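Local atomic coordinates of periplasmic binding protein component of an ABC type zinc uptake transporter (PDB entry 1PQ4), a protein that binds zinc ions in the periplasm and probably delivers them to an ABC-type membrane transporter for uptake into the cell. Residues 46-52 and 73-77; 135-141 and 268-273. All coordinates share one frame; numbering follows the deposited sequence.

Contact 1 of 2, residues 46-52 and 73-77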
# COMPACT_ATOMS: atom_id res chain seq x y z
N LEU A 46 18.01 -4.66 12.17
CA LEU A 46 18.84 -5.58 11.38
C LEU A 46 19.33 -6.74 12.26
O LEU A 46 19.43 -7.86 11.78
CB LEU A 46 20.03 -4.85 10.79
CG LEU A 46 19.64 -3.76 9.79
CD1 LEU A 46 20.86 -2.93 9.43
CD2 LEU A 46 19.05 -4.38 8.55
N ALA A 47 19.61 -6.46 13.54
CA ALA A 47 20.05 -7.51 14.48
C ALA A 47 18.92 -8.51 14.72
O ALA A 47 19.15 -9.71 14.78
CB ALA A 47 20.46 -6.91 15.81
N ALA A 48 17.71 -8.00 14.89
CA ALA A 48 16.57 -8.86 15.16
C ALA A 48 16.28 -9.77 13.99
O ALA A 48 15.69 -10.84 14.15
CB ALA A 48 15.34 -8.02 15.46
N LEU A 49 16.72 -9.34 12.82
CA LEU A 49 16.49 -10.12 11.59
C LEU A 49 17.13 -11.48 11.58
O LEU A 49 16.77 -12.34 10.76
CB LEU A 49 16.98 -9.35 10.37
CG LEU A 49 15.99 -8.51 9.58
CD1 LEU A 49 16.68 -8.11 8.25
CD2 LEU A 49 14.70 -9.34 9.31
N SER A 50 18.11 -11.69 12.46
CA SER A 50 18.80 -12.97 12.46
C SER A 50 17.85 -14.11 12.82
O SER A 50 18.08 -15.24 12.45
CB SER A 50 20.01 -12.94 13.40
OG SER A 50 19.61 -12.78 14.75
N GLU A 51 16.76 -13.80 13.53
CA GLU A 51 15.74 -14.76 13.96
C GLU A 51 14.77 -15.17 12.82
O GLU A 51 14.09 -16.20 12.90
CB GLU A 51 14.85 -14.10 15.03
CG GLU A 51 15.51 -13.72 16.34
CD GLU A 51 15.57 -14.89 17.31
OE1 GLU A 51 14.51 -15.53 17.53
OE2 GLU A 51 16.66 -15.17 17.84
N ALA A 52 14.67 -14.32 11.81
CA ALA A 52 13.71 -14.53 10.71
C ALA A 52 13.93 -15.72 9.80
O ALA A 52 15.03 -15.96 9.31
CB ALA A 52 13.64 -13.30 9.85
N ALA A 73 22.31 -9.31 6.85
CA ALA A 73 21.88 -9.52 8.24
C ALA A 73 21.44 -10.96 8.51
O ALA A 73 21.50 -11.48 9.65
CB ALA A 73 20.74 -8.53 8.59
N ASN A 74 20.98 -11.63 7.46
CA ASN A 74 20.51 -13.00 7.59
C ASN A 74 20.59 -13.62 6.22
O ASN A 74 19.75 -13.37 5.35
CB ASN A 74 19.06 -13.04 8.08
CG ASN A 74 18.65 -14.44 8.52
OD1 ASN A 74 19.29 -15.43 8.14
ND2 ASN A 74 17.59 -14.53 9.32
N ALA A 75 21.60 -14.45 6.01
CA ALA A 75 21.79 -15.08 4.72
C ALA A 75 20.96 -16.33 4.55
O ALA A 75 20.85 -16.87 3.46
CB ALA A 75 23.25 -15.41 4.52
N ASN A 76 20.35 -16.79 5.63
CA ASN A 76 19.56 -18.00 5.56
C ASN A 76 18.08 -17.76 5.29
O ASN A 76 17.40 -18.65 4.74
CB ASN A 76 19.75 -18.74 6.87
CG ASN A 76 21.21 -19.08 7.10
OD1 ASN A 76 21.82 -19.79 6.31
ND2 ASN A 76 21.79 -18.53 8.18
N MET A 77 17.58 -16.58 5.62
CA MET A 77 16.16 -16.33 5.40
C MET A 77 15.74 -16.27 3.95
O MET A 77 16.42 -15.70 3.10
CB MET A 77 15.71 -15.05 6.11
CG MET A 77 15.96 -13.80 5.37
SD MET A 77 15.46 -12.38 6.38
CE MET A 77 16.15 -11.14 5.38
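The side chain of N74 leaves its backbone with CG anti to N (chi1 -167°), and this sets the amide against the 3-10 segment 49-51 that follows helix 43-48, where ND2 donates to L49 O at 2.7 Å. The bond is moderately bent, with an N-H...O angle of 153°, and the nitrogen stands somewhat out of the carbonyl plane. L49 O also accepts from A52 N, the backbone bond that closes the 3-10 turn, so two donors grip this one oxygen. A52 O lies 2.9 Å from the same ND2. The amide oxygen, N74 OD1, accepts from N76 N at 3.0 Å and, weakly, from M77 N, forming an Asx turn just where the chain leaves helix 67-73. The amide thus ties its own turn to the neighbouring one, and an alanine here would probably leave L49 O without its cross-link and the 74-77 turn free to shift.

Apolar groups flank this polar centre. A73 CB rests 3.5 Å from L46 O and also touches L46 CB and L49 CD1. In M77 the chain runs extended beyond CG, which carries SD to 4.0 Å from A52 CB and CE on to L49 CD1.

The contact joins the C-terminal ends of helices 43-48 and 67-73, just before the chain enters strands 54-57 and 78-81 of the four-stranded parallel sheet. L49 and M77 both pack on L70 of helix 67-73, while L49 and A52 reach T6 of strand 3-7.

Contact 2 of 2, residues 135-141 and 268-273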
# COMPACT_ATOMS: atom_id res chain seq x y z
N TRP A 135 -0.09 -2.92 -3.01
CA TRP A 135 -0.81 -3.48 -1.86
C TRP A 135 -2.15 -2.82 -1.60
O TRP A 135 -2.87 -3.22 -0.66
CB TRP A 135 0.06 -3.43 -0.58
CG TRP A 135 0.30 -2.00 -0.09
CD1 TRP A 135 -0.48 -1.26 0.76
CD2 TRP A 135 1.42 -1.18 -0.42
NE1 TRP A 135 0.10 -0.02 0.99
CE2 TRP A 135 1.27 0.05 0.28
CE3 TRP A 135 2.56 -1.38 -1.24
CZ2 TRP A 135 2.22 1.08 0.19
CZ3 TRP A 135 3.50 -0.36 -1.33
CH2 TRP A 135 3.33 0.86 -0.62
N LEU A 136 -2.48 -1.82 -2.42
CA LEU A 136 -3.75 -1.12 -2.22
C LEU A 136 -4.79 -1.51 -3.25
O LEU A 136 -5.82 -0.85 -3.39
CB LEU A 136 -3.51 0.41 -2.19
CG LEU A 136 -2.67 0.78 -0.94
CD1 LEU A 136 -2.10 2.19 -1.14
CD2 LEU A 136 -3.49 0.68 0.34
N SER A 137 -4.50 -2.56 -4.03
CA SER A 137 -5.45 -3.08 -5.03
C SER A 137 -5.92 -4.45 -4.56
O SER A 137 -5.11 -5.41 -4.54
CB SER A 137 -4.75 -3.24 -6.38
OG SER A 137 -5.57 -3.99 -7.26
N PRO A 138 -7.21 -4.61 -4.18
CA PRO A 138 -7.65 -5.96 -3.74
C PRO A 138 -7.36 -7.03 -4.84
O PRO A 138 -7.04 -8.17 -4.53
CB PRO A 138 -9.18 -5.83 -3.57
CG PRO A 138 -9.33 -4.36 -3.13
CD PRO A 138 -8.30 -3.62 -4.06
N THR A 139 -7.50 -6.62 -6.09
CA THR A 139 -7.27 -7.54 -7.22
C THR A 139 -5.83 -8.04 -7.22
O THR A 139 -5.58 -9.23 -7.32
CB THR A 139 -7.66 -6.79 -8.52
OG1 THR A 139 -9.08 -6.65 -8.51
CG2 THR A 139 -7.28 -7.57 -9.80
N LEU A 140 -4.89 -7.11 -7.08
CA LEU A 140 -3.48 -7.50 -7.07
C LEU A 140 -3.12 -8.18 -5.76
O LEU A 140 -2.21 -9.00 -5.71
CB LEU A 140 -2.62 -6.25 -7.33
CG LEU A 140 -2.64 -5.69 -8.73
CD1 LEU A 140 -4.03 -5.29 -9.11
CD2 LEU A 140 -1.72 -4.42 -8.77
N VAL A 141 -3.85 -7.89 -4.68
CA VAL A 141 -3.50 -8.58 -3.45
C VAL A 141 -3.84 -10.06 -3.54
O VAL A 141 -3.25 -10.86 -2.84
CB VAL A 141 -4.17 -7.87 -2.20
CG1 VAL A 141 -4.04 -8.73 -0.92
CG2 VAL A 141 -3.38 -6.54 -1.96
N PRO A 268 -2.09 5.16 3.47
CA PRO A 268 -1.75 4.00 2.62
C PRO A 268 -1.07 2.85 3.40
O PRO A 268 -0.99 1.73 2.90
CB PRO A 268 -0.83 4.61 1.56
CG PRO A 268 -0.10 5.68 2.34
CD PRO A 268 -1.27 6.34 3.14
N LEU A 269 -0.62 3.12 4.64
CA LEU A 269 0.09 2.10 5.43
C LEU A 269 -0.68 1.54 6.61
O LEU A 269 -0.10 0.90 7.50
CB LEU A 269 1.45 2.62 5.97
CG LEU A 269 2.43 3.15 4.93
CD1 LEU A 269 3.81 3.47 5.61
CD2 LEU A 269 2.63 2.09 3.83
N ALA A 270 -1.99 1.76 6.63
CA ALA A 270 -2.81 1.23 7.72
C ALA A 270 -2.69 -0.30 7.83
O ALA A 270 -2.76 -0.99 6.81
CB ALA A 270 -4.30 1.61 7.49
N ALA A 271 -2.56 -0.82 9.06
CA ALA A 271 -2.46 -2.26 9.26
C ALA A 271 -3.84 -2.91 9.19
O ALA A 271 -3.95 -4.08 8.85
CB ALA A 271 -1.80 -2.57 10.62
N ASP A 272 -4.90 -2.15 9.48
CA ASP A 272 -6.30 -2.68 9.50
C ASP A 272 -6.70 -2.45 8.08
O ASP A 272 -7.59 -1.66 7.76
CB ASP A 272 -7.10 -1.81 10.51
CG ASP A 272 -8.49 -2.36 10.81
OD1 ASP A 272 -8.70 -3.59 10.75
OD2 ASP A 272 -9.39 -1.55 11.14
N TRP A 273 -6.02 -3.19 7.19
CA TRP A 273 -6.12 -2.99 5.74
C TRP A 273 -7.48 -2.98 5.08
O TRP A 273 -7.75 -2.12 4.26
CB TRP A 273 -5.18 -4.02 5.01
CG TRP A 273 -5.10 -3.88 3.54
CD1 TRP A 273 -4.27 -3.07 2.81
CD2 TRP A 273 -5.88 -4.63 2.60
NE1 TRP A 273 -4.51 -3.27 1.43
CE2 TRP A 273 -5.48 -4.23 1.30
CE3 TRP A 273 -6.87 -5.61 2.73
CZ2 TRP A 273 -6.04 -4.77 0.15
CZ3 TRP A 273 -7.43 -6.15 1.56
CH2 TRP A 273 -7.01 -5.73 0.31
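Two indole rings, W135 and W273, meet the opposite segment mainly through their edges, each offering its N-H to a backbone carbonyl. P268 O lies at the edge of the W135 ring, in its plane, and accepts from W135 NE1 at 2.8 Å in a nearly straight bond (168°). The backbone carbonyl of W135 serves as acceptor in turn: W273 NE1 donates to W135 O at 2.7 Å. This second bond is more bent (138°), and the oxygen is displaced from the ring plane although still near the edge. W135 therefore acts as donor through its ring and acceptor through its backbone, and both buried indole nitrogens are satisfied.

Around the rings the packing is apolar. L269 CD2 approaches W135 CZ2 obliquely at 3.8 Å. A chi1 of -176° swings the W273 indole away from its backbone N, toward the start of helix 138-155, where P138 CA lies at the edge of the six-membered ring and V141 CG2 comes within 3.8 Å of W273 CZ2. L136 packs against P268, its CD1 3.8 Å from P268 CB, while CD2 lies near P268 O and, farther off, W273 NE1.

The W135 ring also meets that of H133, a zinc ligand, and the W135 side chain is about 5 Å from the bound zinc ion; P268 lies close to H197, another ligand. W135 and P268 thus probably form part of the second shell of the zinc site. F62 meets W135 edge-to-face, as F15 of helix 10-20 meets W273. Both W273 and V141 touch L174 of helix 160-185, so the junction of helices 138-155 and 273-288 packs against both helix 10-20 and helix 160-185.

Overall arrangement
Contact 1 is partly buried and lies toward the periphery, its centre about 24 Å from that of the chain, whereas contact 2 is fully buried, its centre about 5 Å from the chain centre and close to the zinc. Their centres are about 26 Å apart, the nearest atoms about 17 Å, and they hold different elements. Contact 1 links helix ends local in sequence within the region of the four-stranded sheet; contact 2 joins segments more than 120 residues apart at the starts of two helices. In both, side-chain N-H groups hold backbone carbonyls, but one asparagine amide does so in contact 1, amid small and aliphatic groups, and two tryptophans in contact 2, amid aromatic and aliphatic side chains.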